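Local coordinates for protein peptidase S15/CocE/NonD (Thaumarchaeota archaeon SCGC AB-539-E09, PDB 4PF1) that probably works as an alpha/beta-hydrolase-fold serine aminopeptidase of the S15 (X-Pro dipeptidyl-peptidase) family, cleaving residues from the N termini of peptides, at residues 86-89 with 90-93; 350-353 with 354-358; 532-535 with 536-539; 546-549 with 550-553. All coordinates share one frame; numbering follows the deposited sequence.

Interaction 1: 86-89 with 90-93; sequences VVPQ and MNDT
Asp92 sets its carboxylate carbon CG against the carbonyl O of Gln89, with CG 2.9 Å from Gln89 O. Both carboxylate oxygens are also close to it, but these are acceptor-acceptor contacts, not hydrogen bonds. The chi1 of 52° places CG between the backbone N and the carbonyl carbon of Asp92, which turns the group back over the preceding turn. Asp92 OD1 also takes a weak bond from Thr93 N. The same Gln89 O accepts the backbone N of Asp92 at 3.1 Å. One residue earlier, Asn91 N donates to Pro88 O at 2.9 Å. These two bonds, each from residue i+3 to i, make a short 3-10 turn that leads into helix 92-96. Asn91 occupies the N-cap position, but its amide does not cap. Its CB lies 4.0 Å from Val87 CB, and the two side chains cross at about a right angle. Its OD1 passes 3.7 Å from Pro88 CD and hydrogen-bonds to the hydroxyl of Tyr103. Further out, Asp92 OD2 forms a salt bridge with Arg352. With an alanine here, Arg352 would probably lose this acidic partner, and Thr93 N its weak acceptor. The turn joins helix 83-86 to helix 92-96. Val87 and Asn91 rest on Ile101, and Pro88 and Met90 rest on Tyr103, both in strand 100-105. Thr93 faces helix 347-365.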
loop_
_atom_site.group_PDB
_atom_site.type_symbol
_atom_site.label_atom_id
_atom_site.label_comp_id
_atom_site.label_asym_id
_atom_site.label_seq_id
_atom_site.Cartn_x
_atom_site.Cartn_y
_atom_site.Cartn_z
ATOM N N VAL A 86 3.705 27.357 3.712
ATOM C CA VAL A 86 5.133 27.492 4.050
ATOM C C VAL A 86 5.414 27.238 5.545
ATOM O O VAL A 86 6.522 26.830 5.895
ATOM C CB VAL A 86 5.740 28.856 3.604
ATOM C CG1 VAL A 86 5.835 28.947 2.084
ATOM C CG2 VAL A 86 4.964 30.044 4.178
ATOM N N VAL A 87 4.433 27.491 6.412
ATOM C CA VAL A 87 4.611 27.366 7.861
ATOM C C VAL A 87 4.443 25.915 8.355
ATOM O O VAL A 87 3.662 25.155 7.768
ATOM C CB VAL A 87 3.653 28.322 8.634
ATOM C CG1 VAL A 87 4.014 29.779 8.382
ATOM C CG2 VAL A 87 2.185 28.056 8.292
ATOM N N PRO A 88 5.096 25.530 9.491
ATOM C CA PRO A 88 4.828 24.196 10.064
ATOM C C PRO A 88 3.352 24.070 10.451
ATOM O O PRO A 88 2.703 25.089 10.715
ATOM C CB PRO A 88 5.741 24.151 11.300
ATOM C CG PRO A 88 6.779 25.211 11.053
ATOM C CD PRO A 88 6.039 26.290 10.337
ATOM N N GLN A 89 2.811 22.838 10.454
ATOM C CA GLN A 89 1.402 22.569 10.786
ATOM C C GLN A 89 1.011 23.153 12.153
ATOM O O GLN A 89 -0.145 23.513 12.348
ATOM C CB GLN A 89 1.105 21.060 10.741
ATOM C CG GLN A 89 1.022 20.504 9.323
ATOM C CD GLN A 89 1.383 19.042 9.258
ATOM O OE1 GLN A 89 2.550 18.655 9.408
ATOM N NE2 GLN A 89 0.394 18.199 9.000
ATOM N N MET A 90 1.986 23.294 13.069
ATOM C CA MET A 90 1.795 23.889 14.394
ATOM C C MET A 90 1.211 25.307 14.291
ATOM O O MET A 90 0.383 25.686 15.117
ATOM C CB MET A 90 3.138 23.921 15.148
ATOM C CG MET A 90 3.049 24.517 16.551
ATOM S SD MET A 90 4.655 24.629 17.380
ATOM C CE MET A 90 5.472 25.842 16.359
ATOM N N ASN A 91 1.622 26.067 13.257
ATOM C CA ASN A 91 1.194 27.451 13.039
ATOM C C ASN A 91 -0.063 27.579 12.145
ATOM O O ASN A 91 -0.354 28.687 11.689
ATOM C CB ASN A 91 2.341 28.266 12.427
ATOM C CG ASN A 91 3.503 28.469 13.353
ATOM O OD1 ASN A 91 4.461 27.694 13.357
ATOM N ND2 ASN A 91 3.457 29.534 14.143
ATOM N N ASP A 92 -0.822 26.475 11.918
ATOM C CA ASP A 92 -2.010 26.524 11.047
ATOM C C ASP A 92 -3.066 27.528 11.547
ATOM O O ASP A 92 -3.526 28.359 10.761
ATOM C CB ASP A 92 -2.641 25.125 10.826
ATOM C CG ASP A 92 -2.961 24.286 12.065
ATOM O OD1 ASP A 92 -2.808 24.801 13.198
ATOM O OD2 ASP A 92 -3.300 23.097 11.899
ATOM N N THR A 93 -3.398 27.495 12.851
ATOM C CA THR A 93 -4.406 28.400 13.414
ATOM C C THR A 93 -3.899 29.857 13.470
ATOM O O THR A 93 -4.692 30.771 13.244
ATOM C CB THR A 93 -4.894 27.911 14.782
ATOM O OG1 THR A 93 -3.833 27.994 15.731
ATOM C CG2 THR A 93 -5.444 26.502 14.733
#

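Interaction 2: 350-353 with 354-358; sequences WFRR and NVMQP
Phe351 O takes two backbone donors from the following turn, Val355 N at 2.9 Å and Met356 N at 3.0 Å. The second is an i+5 bond, and so is the bond from Gln357 N to Arg352 O, at 2.8 Å. The helix widens into a pi-type turn at 354-356. It kinks at Pro358, whose N has no hydrogen to give; instead Pro358 CD sits 3.4 Å from Arg353 O. Trp350 O is gripped twice. Asn354 N reaches it from a tilt of 30° to the carbonyl plane. Asn354 ND2 lies in that plane, on a lone pair, 3.0 Å from Trp350 O. This second bond holds the amide over one face of the Trp350 indole, with ND2 3.3 Å from CD1 and the two planes 29° apart. Trp350 stacks with Trp385, and a bound triethylene glycol lies beside it. The segments belong to helix 347-365 of the alpha/beta-hydrolase fold, which packs against the central sheet. Phe351 and Met356 turn to that sheet and touch Leu288 and Phe184. With CG anti to its N (chi1 158°), Phe351 brings its ring back to the next turn, across Val355. Phe351 CD1 is 3.7 Å from Val355 CB, and Phe351 CZ meets Met356 CB. Met356 bends at chi3 and brings CE to 3.9 Å from Arg352 CG. Gln357 points its amide away from 350-353; OE1 hydrogen-bonds to Thr93 and NE2 to Asp361.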
loop_
_atom_site.group_PDB
_atom_site.type_symbol
_atom_site.label_atom_id
_atom_site.label_comp_id
_atom_site.label_asym_id
_atom_site.label_seq_id
_atom_site.Cartn_x
_atom_site.Cartn_y
_atom_site.Cartn_z
ATOM N N TRP A 350 -8.052 19.608 16.569
ATOM C CA TRP A 350 -9.132 20.007 17.484
ATOM C C TRP A 350 -8.574 20.853 18.627
ATOM O O TRP A 350 -9.190 21.848 19.001
ATOM C CB TRP A 350 -9.883 18.781 18.052
ATOM C CG TRP A 350 -10.960 19.147 19.038
ATOM C CD1 TRP A 350 -12.250 19.481 18.752
ATOM C CD2 TRP A 350 -10.812 19.294 20.460
ATOM N NE1 TRP A 350 -12.917 19.829 19.907
ATOM C CE2 TRP A 350 -12.056 19.726 20.970
ATOM C CE3 TRP A 350 -9.743 19.105 21.357
ATOM C CZ2 TRP A 350 -12.268 19.957 22.336
ATOM C CZ3 TRP A 350 -9.949 19.352 22.707
ATOM C CH2 TRP A 350 -11.199 19.764 23.185
ATOM N N PHE A 351 -7.429 20.435 19.205
ATOM C CA PHE A 351 -6.799 21.156 20.309
ATOM C C PHE A 351 -6.343 22.556 19.875
ATOM O O PHE A 351 -6.585 23.520 20.599
ATOM C CB PHE A 351 -5.608 20.361 20.903
ATOM C CG PHE A 351 -4.628 21.239 21.655
ATOM C CD1 PHE A 351 -4.963 21.784 22.891
ATOM C CD2 PHE A 351 -3.413 21.600 21.082
ATOM C CE1 PHE A 351 -4.092 22.652 23.550
ATOM C CE2 PHE A 351 -2.542 22.468 21.745
ATOM C CZ PHE A 351 -2.887 22.985 22.974
ATOM N N ARG A 352 -5.643 22.658 18.733
ATOM C CA ARG A 352 -5.108 23.940 18.264
ATOM C C ARG A 352 -6.209 24.942 17.921
ATOM O O ARG A 352 -6.106 26.102 18.319
ATOM C CB ARG A 352 -4.157 23.749 17.074
ATOM C CG ARG A 352 -2.807 23.167 17.494
ATOM C CD ARG A 352 -1.741 23.225 16.398
ATOM N NE ARG A 352 -2.196 22.671 15.116
ATOM C CZ ARG A 352 -2.261 21.372 14.838
ATOM N NH1 ARG A 352 -1.933 20.470 15.755
ATOM N NH2 ARG A 352 -2.678 20.965 13.648
ATOM N N ARG A 353 -7.270 24.500 17.227
ATOM C CA ARG A 353 -8.367 25.389 16.831
ATOM C C ARG A 353 -9.265 25.794 18.013
ATOM O O ARG A 353 -9.642 26.959 18.109
ATOM C CB ARG A 353 -9.238 24.744 15.737
ATOM C CG ARG A 353 -8.533 24.520 14.394
ATOM C CD ARG A 353 -9.490 24.048 13.302
ATOM N NE ARG A 353 -10.361 22.962 13.759
ATOM C CZ ARG A 353 -10.091 21.669 13.607
ATOM N NH1 ARG A 353 -8.985 21.285 12.981
ATOM N NH2 ARG A 353 -10.929 20.752 14.068
ATOM N N ASN A 354 -9.638 24.832 18.883
ATOM C CA ASN A 354 -10.617 25.075 19.947
ATOM C C ASN A 354 -10.028 25.476 21.305
ATOM O O ASN A 354 -10.773 25.992 22.137
ATOM C CB ASN A 354 -11.514 23.854 20.128
ATOM C CG ASN A 354 -12.394 23.593 18.938
ATOM O OD1 ASN A 354 -13.449 24.209 18.773
ATOM N ND2 ASN A 354 -11.962 22.698 18.064
ATOM N N VAL A 355 -8.733 25.210 21.558
ATOM C CA VAL A 355 -8.127 25.518 22.859
ATOM C C VAL A 355 -6.943 26.496 22.708
ATOM O O VAL A 355 -6.950 27.541 23.356
ATOM C CB VAL A 355 -7.701 24.231 23.633
ATOM C CG1 VAL A 355 -7.144 24.573 25.016
ATOM C CG2 VAL A 355 -8.857 23.237 23.748
ATOM N N MET A 356 -5.931 26.152 21.872
ATOM C CA MET A 356 -4.720 26.967 21.708
ATOM C C MET A 356 -4.999 28.338 21.066
ATOM O O MET A 356 -4.522 29.346 21.586
ATOM C CB MET A 356 -3.637 26.218 20.909
ATOM C CG MET A 356 -2.266 26.893 20.986
ATOM S SD MET A 356 -1.055 26.287 19.786
ATOM C CE MET A 356 -1.792 26.839 18.265
ATOM N N GLN A 357 -5.736 28.380 19.936
ATOM C CA GLN A 357 -6.028 29.653 19.269
ATOM C C GLN A 357 -6.889 30.592 20.169
ATOM O O GLN A 357 -6.480 31.739 20.341
ATOM C CB GLN A 357 -6.664 29.449 17.881
ATOM C CG GLN A 357 -6.576 30.687 16.961
ATOM C CD GLN A 357 -5.172 31.256 16.801
ATOM O OE1 GLN A 357 -4.177 30.531 16.650
ATOM N NE2 GLN A 357 -5.070 32.576 16.801
ATOM N N PRO A 358 -7.986 30.135 20.846
ATOM C CA PRO A 358 -8.725 31.057 21.735
ATOM C C PRO A 358 -7.878 31.524 22.928
ATOM O O PRO A 358 -8.042 32.657 23.373
ATOM C CB PRO A 358 -9.934 30.229 22.186
ATOM C CG PRO A 358 -10.072 29.162 21.154
ATOM C CD PRO A 358 -8.663 28.825 20.779
#

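Interaction 3: 532-535 with 536-539; sequences IFRG and RYRE
Arg534 touches Tyr537 with its CB, 3.8 Å from Tyr537 CD2, and then runs alongside Arg536 at the end of strand 525-534. Arg534 CG sits 3.7 Å from Arg536 CD, where the two arginine chains lie side by side and point the same way. Arg534 CD continues past Arg536 CD at 4.0 Å. Bends at chi2 and chi3 then carry the guanidinium to Asp502 and Asp585, with a salt bridge to each. Arg536 places its CG 3.4 Å above the centre of the Tyr537 ring, and its own tip pairs with Asp500. The backbone makes a 3-10 turn as it leaves the strand. Tyr537 N donates to Arg534 O at 3.0 Å, and Arg538 N to Gly535 O at 3.2 Å. The Phe533 ring turns its edge to this turn, with CZ 3.5 Å from Tyr537 O. Replacing Tyr537 with an alanine would probably open a gap beside Arg534 CB and Arg536 CG, and leave Trp191 without its edge-to-face partner. The two arginines thus meet through carbon, while Arg534 NE and Arg536 NE stay 6.4 Å apart. Acidic partners, two for Arg534 and one for Arg536, probably offset the like charges in this buried turn.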
loop_
_atom_site.group_PDB
_atom_site.type_symbol
_atom_site.label_atom_id
_atom_site.label_comp_id
_atom_site.label_asym_id
_atom_site.label_seq_id
_atom_site.Cartn_x
_atom_site.Cartn_y
_atom_site.Cartn_z
ATOM N N ILE A 532 12.478 2.569 32.018
ATOM C CA ILE A 532 13.667 1.819 32.425
ATOM C C ILE A 532 14.374 2.529 33.586
ATOM O O ILE A 532 14.377 3.761 33.658
ATOM C CB ILE A 532 14.614 1.630 31.188
ATOM C CG1 ILE A 532 15.899 0.823 31.537
ATOM C CG2 ILE A 532 14.939 2.975 30.506
ATOM C CD1 ILE A 532 16.731 0.350 30.321
ATOM N N PHE A 533 14.980 1.744 34.484
ATOM C CA PHE A 533 15.741 2.270 35.607
ATOM C C PHE A 533 17.133 1.641 35.616
ATOM O O PHE A 533 17.249 0.415 35.607
ATOM C CB PHE A 533 15.005 1.994 36.939
ATOM C CG PHE A 533 15.549 2.748 38.135
ATOM C CD1 PHE A 533 16.753 2.377 38.726
ATOM C CD2 PHE A 533 14.832 3.795 38.700
ATOM C CE1 PHE A 533 17.260 3.081 39.821
ATOM C CE2 PHE A 533 15.326 4.481 39.811
ATOM C CZ PHE A 533 16.540 4.124 40.363
ATOM N N ARG A 534 18.189 2.473 35.652
ATOM C CA ARG A 534 19.562 1.970 35.741
ATOM C C ARG A 534 19.887 1.741 37.217
ATOM O O ARG A 534 19.994 2.700 37.989
ATOM C CB ARG A 534 20.561 2.922 35.060
ATOM C CG ARG A 534 21.958 2.320 34.909
ATOM C CD ARG A 534 22.594 2.691 33.590
ATOM N NE ARG A 534 22.165 1.808 32.503
ATOM C CZ ARG A 534 22.548 1.946 31.238
ATOM N NH1 ARG A 534 23.355 2.938 30.884
ATOM N NH2 ARG A 534 22.116 1.099 30.312
ATOM N N GLY A 535 19.959 0.460 37.592
ATOM C CA GLY A 535 20.134 -0.032 38.959
ATOM C C GLY A 535 21.240 0.563 39.804
ATOM O O GLY A 535 21.116 0.590 41.031
ATOM N N ARG A 536 22.330 1.035 39.171
ATOM C CA ARG A 536 23.459 1.650 39.886
ATOM C C ARG A 536 23.034 2.960 40.617
ATOM O O ARG A 536 23.744 3.409 41.518
ATOM C CB ARG A 536 24.640 1.915 38.927
ATOM C CG ARG A 536 24.360 3.008 37.893
ATOM C CD ARG A 536 25.222 2.901 36.651
ATOM N NE ARG A 536 26.543 3.502 36.828
ATOM C CZ ARG A 536 27.669 2.805 36.958
ATOM N NH1 ARG A 536 28.828 3.429 37.106
ATOM N NH2 ARG A 536 27.642 1.478 36.934
ATOM N N TYR A 537 21.866 3.544 40.240
ATOM C CA TYR A 537 21.348 4.779 40.844
ATOM C C TYR A 537 20.141 4.498 41.777
ATOM O O TYR A 537 19.325 5.394 42.012
ATOM C CB TYR A 537 20.965 5.803 39.746
ATOM C CG TYR A 537 22.052 6.026 38.718
ATOM C CD1 TYR A 537 23.255 6.640 39.065
ATOM C CD2 TYR A 537 21.886 5.617 37.399
ATOM C CE1 TYR A 537 24.273 6.818 38.130
ATOM C CE2 TYR A 537 22.892 5.803 36.451
ATOM C CZ TYR A 537 24.083 6.405 36.821
ATOM O OH TYR A 537 25.082 6.571 35.892
ATOM N N ARG A 538 20.070 3.273 42.347
ATOM C CA ARG A 538 18.984 2.831 43.236
ATOM C C ARG A 538 18.863 3.673 44.522
ATOM O O ARG A 538 17.748 3.909 44.989
ATOM C CB ARG A 538 19.176 1.351 43.619
ATOM C CG ARG A 538 17.961 0.725 44.300
ATOM C CD ARG A 538 18.262 -0.653 44.868
ATOM N NE ARG A 538 19.000 -0.589 46.134
ATOM C CZ ARG A 538 18.431 -0.424 47.325
ATOM N NH1 ARG A 538 17.115 -0.283 47.427
ATOM N NH2 ARG A 538 19.175 -0.385 48.420
ATOM N N GLU A 539 19.990 4.076 45.111
ATOM C CA GLU A 539 19.974 4.799 46.383
ATOM C C GLU A 539 20.303 6.277 46.218
ATOM O O GLU A 539 19.961 7.078 47.088
ATOM C CB GLU A 539 20.929 4.140 47.379
ATOM C CG GLU A 539 20.463 2.759 47.799
ATOM C CD GLU A 539 21.386 2.048 48.764
ATOM O OE1 GLU A 539 21.309 2.334 49.980
ATOM O OE2 GLU A 539 22.167 1.182 48.307
#

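Interaction 4: 546-549 with 550-553; sequences PLVP and DKVL
Leu547 and Leu553 form the tightly packed side of this loop. Leu547 CD2 meets Leu553 CD1 at 3.8 Å, and the same CD1 is 4.1 Å from Leu547 CB. Both side chains are buried. Leu547 also rests on Ala501 and Thr496, and Leu553 on Arg538, so the pair faces inward to the domain. The other side is looser and exposed. There Val548 packs on the aliphatic part of Lys551, with Val548 CG1 3.9 Å from Lys551 CB and 4.1 Å from Lys551 CD. Lys551 starts with CG anti to its backbone N (chi1 -172°) and stays extended as far as CE, bending only at the last torsion. Its chain therefore crosses Val548 at a slant before the amine leads away. The backbone bond that closes the turn, Lys551 N to Val548 O, is weak at 3.3 Å, although nearly straight at 161°. A water supports it by donating to Val548 O at 3.0 Å and to Lys551 O at 2.7 Å, thus bridging the two ends of the turn. Pro549 and Asp550 form the exposed corner. The Asp550 carboxylate leans back past the carbonyl of Pro549 without a bond to it. Backbone bonds of Leu547 with Ser499, Asp550 with Thr496 and Leu553 with Ala494 tie the loop to the chain around strand 489-496. Residues 548-551 form a type II beta turn. Proline at its second position and a positive phi at the third, here 68° at Asp550, are characteristic of that turn, which in this protein leads into strand 553-558 of the C-terminal non-catalytic domain.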
loop_
_atom_site.group_PDB
_atom_site.type_symbol
_atom_site.label_atom_id
_atom_site.label_comp_id
_atom_site.label_asym_id
_atom_site.label_seq_id
_atom_site.Cartn_x
_atom_site.Cartn_y
_atom_site.Cartn_z
ATOM N N PRO A 546 27.300 0.077 43.505
ATOM C CA PRO A 546 27.072 -1.304 43.044
ATOM C C PRO A 546 25.930 -2.000 43.786
ATOM O O PRO A 546 25.647 -1.670 44.939
ATOM C CB PRO A 546 28.408 -1.996 43.327
ATOM C CG PRO A 546 29.007 -1.229 44.437
ATOM C CD PRO A 546 28.567 0.195 44.258
ATOM N N LEU A 547 25.276 -2.962 43.120
ATOM C CA LEU A 547 24.224 -3.767 43.737
ATOM C C LEU A 547 24.856 -4.940 44.470
ATOM O O LEU A 547 25.817 -5.531 43.965
ATOM C CB LEU A 547 23.211 -4.283 42.687
ATOM C CG LEU A 547 22.506 -3.235 41.808
ATOM C CD1 LEU A 547 21.702 -3.902 40.715
ATOM C CD2 LEU A 547 21.615 -2.316 42.636
ATOM N N VAL A 548 24.343 -5.271 45.665
ATOM C CA VAL A 548 24.837 -6.421 46.425
ATOM C C VAL A 548 24.345 -7.689 45.708
ATOM O O VAL A 548 23.135 -7.827 45.495
ATOM C CB VAL A 548 24.409 -6.381 47.922
ATOM C CG1 VAL A 548 24.839 -7.650 48.657
ATOM C CG2 VAL A 548 24.964 -5.141 48.621
ATOM N N PRO A 549 25.260 -8.579 45.244
ATOM C CA PRO A 549 24.810 -9.772 44.508
ATOM C C PRO A 549 23.887 -10.664 45.335
ATOM O O PRO A 549 24.106 -10.839 46.534
ATOM C CB PRO A 549 26.119 -10.492 44.156
ATOM C CG PRO A 549 27.176 -9.443 44.255
ATOM C CD PRO A 549 26.732 -8.548 45.363
ATOM N N ASP A 550 22.809 -11.165 44.688
ATOM C CA ASP A 550 21.794 -12.085 45.228
ATOM C C ASP A 550 20.895 -11.467 46.334
ATOM O O ASP A 550 20.043 -12.174 46.874
ATOM C CB ASP A 550 22.443 -13.395 45.734
ATOM C CG ASP A 550 23.374 -14.050 44.726
ATOM O OD1 ASP A 550 22.986 -14.159 43.540
ATOM O OD2 ASP A 550 24.487 -14.449 45.122
ATOM N N LYS A 551 21.040 -10.163 46.629
ATOM C CA LYS A 551 20.223 -9.503 47.658
ATOM C C LYS A 551 18.938 -8.908 47.049
ATOM O O LYS A 551 19.001 -8.255 46.005
ATOM C CB LYS A 551 21.033 -8.413 48.385
ATOM C CG LYS A 551 20.305 -7.822 49.589
ATOM C CD LYS A 551 21.143 -6.806 50.345
ATOM C CE LYS A 551 20.318 -6.032 51.350
ATOM N NZ LYS A 551 19.761 -6.910 52.420
ATOM N N VAL A 552 17.778 -9.136 47.705
ATOM C CA VAL A 552 16.487 -8.602 47.244
ATOM C C VAL A 552 16.449 -7.110 47.570
ATOM O O VAL A 552 16.419 -6.736 48.748
ATOM C CB VAL A 552 15.260 -9.356 47.835
ATOM C CG1 VAL A 552 13.968 -8.939 47.131
ATOM C CG2 VAL A 552 15.448 -10.868 47.762
ATOM N N LEU A 553 16.507 -6.261 46.530
ATOM C CA LEU A 553 16.529 -4.805 46.701
ATOM C C LEU A 553 15.261 -4.146 46.159
ATOM O O LEU A 553 14.689 -4.605 45.164
ATOM C CB LEU A 553 17.773 -4.193 46.028
ATOM C CG LEU A 553 19.130 -4.708 46.520
ATOM C CD1 LEU A 553 20.224 -4.383 45.528
ATOM C CD2 LEU A 553 19.472 -4.157 47.896
HETATM O O HOH W 1 20.564 -7.644 43.909
#

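Overall arrangement
From the N terminus, interaction 1 closes the short turn into helix 92-96. Interaction 2 follows much later, within helix 347-365. The two touch, and their centres are 13 Å apart. They meet through a salt bridge and a probable hydrogen bond, which join helices 92-96 and 347-365 of the hydrolase fold. Interaction 3 ends strand 525-534. Interaction 4 turns the chain toward strand 553-558. These two also touch, through Gly535 with Leu547 and Arg538 with Leu553, in the C-terminal domain, on the opposite side of the chain's centre from interactions 1 and 2. All four are local and run in series; none nests or crosses. The centres of interactions 1 and 3 are about 41 Å apart.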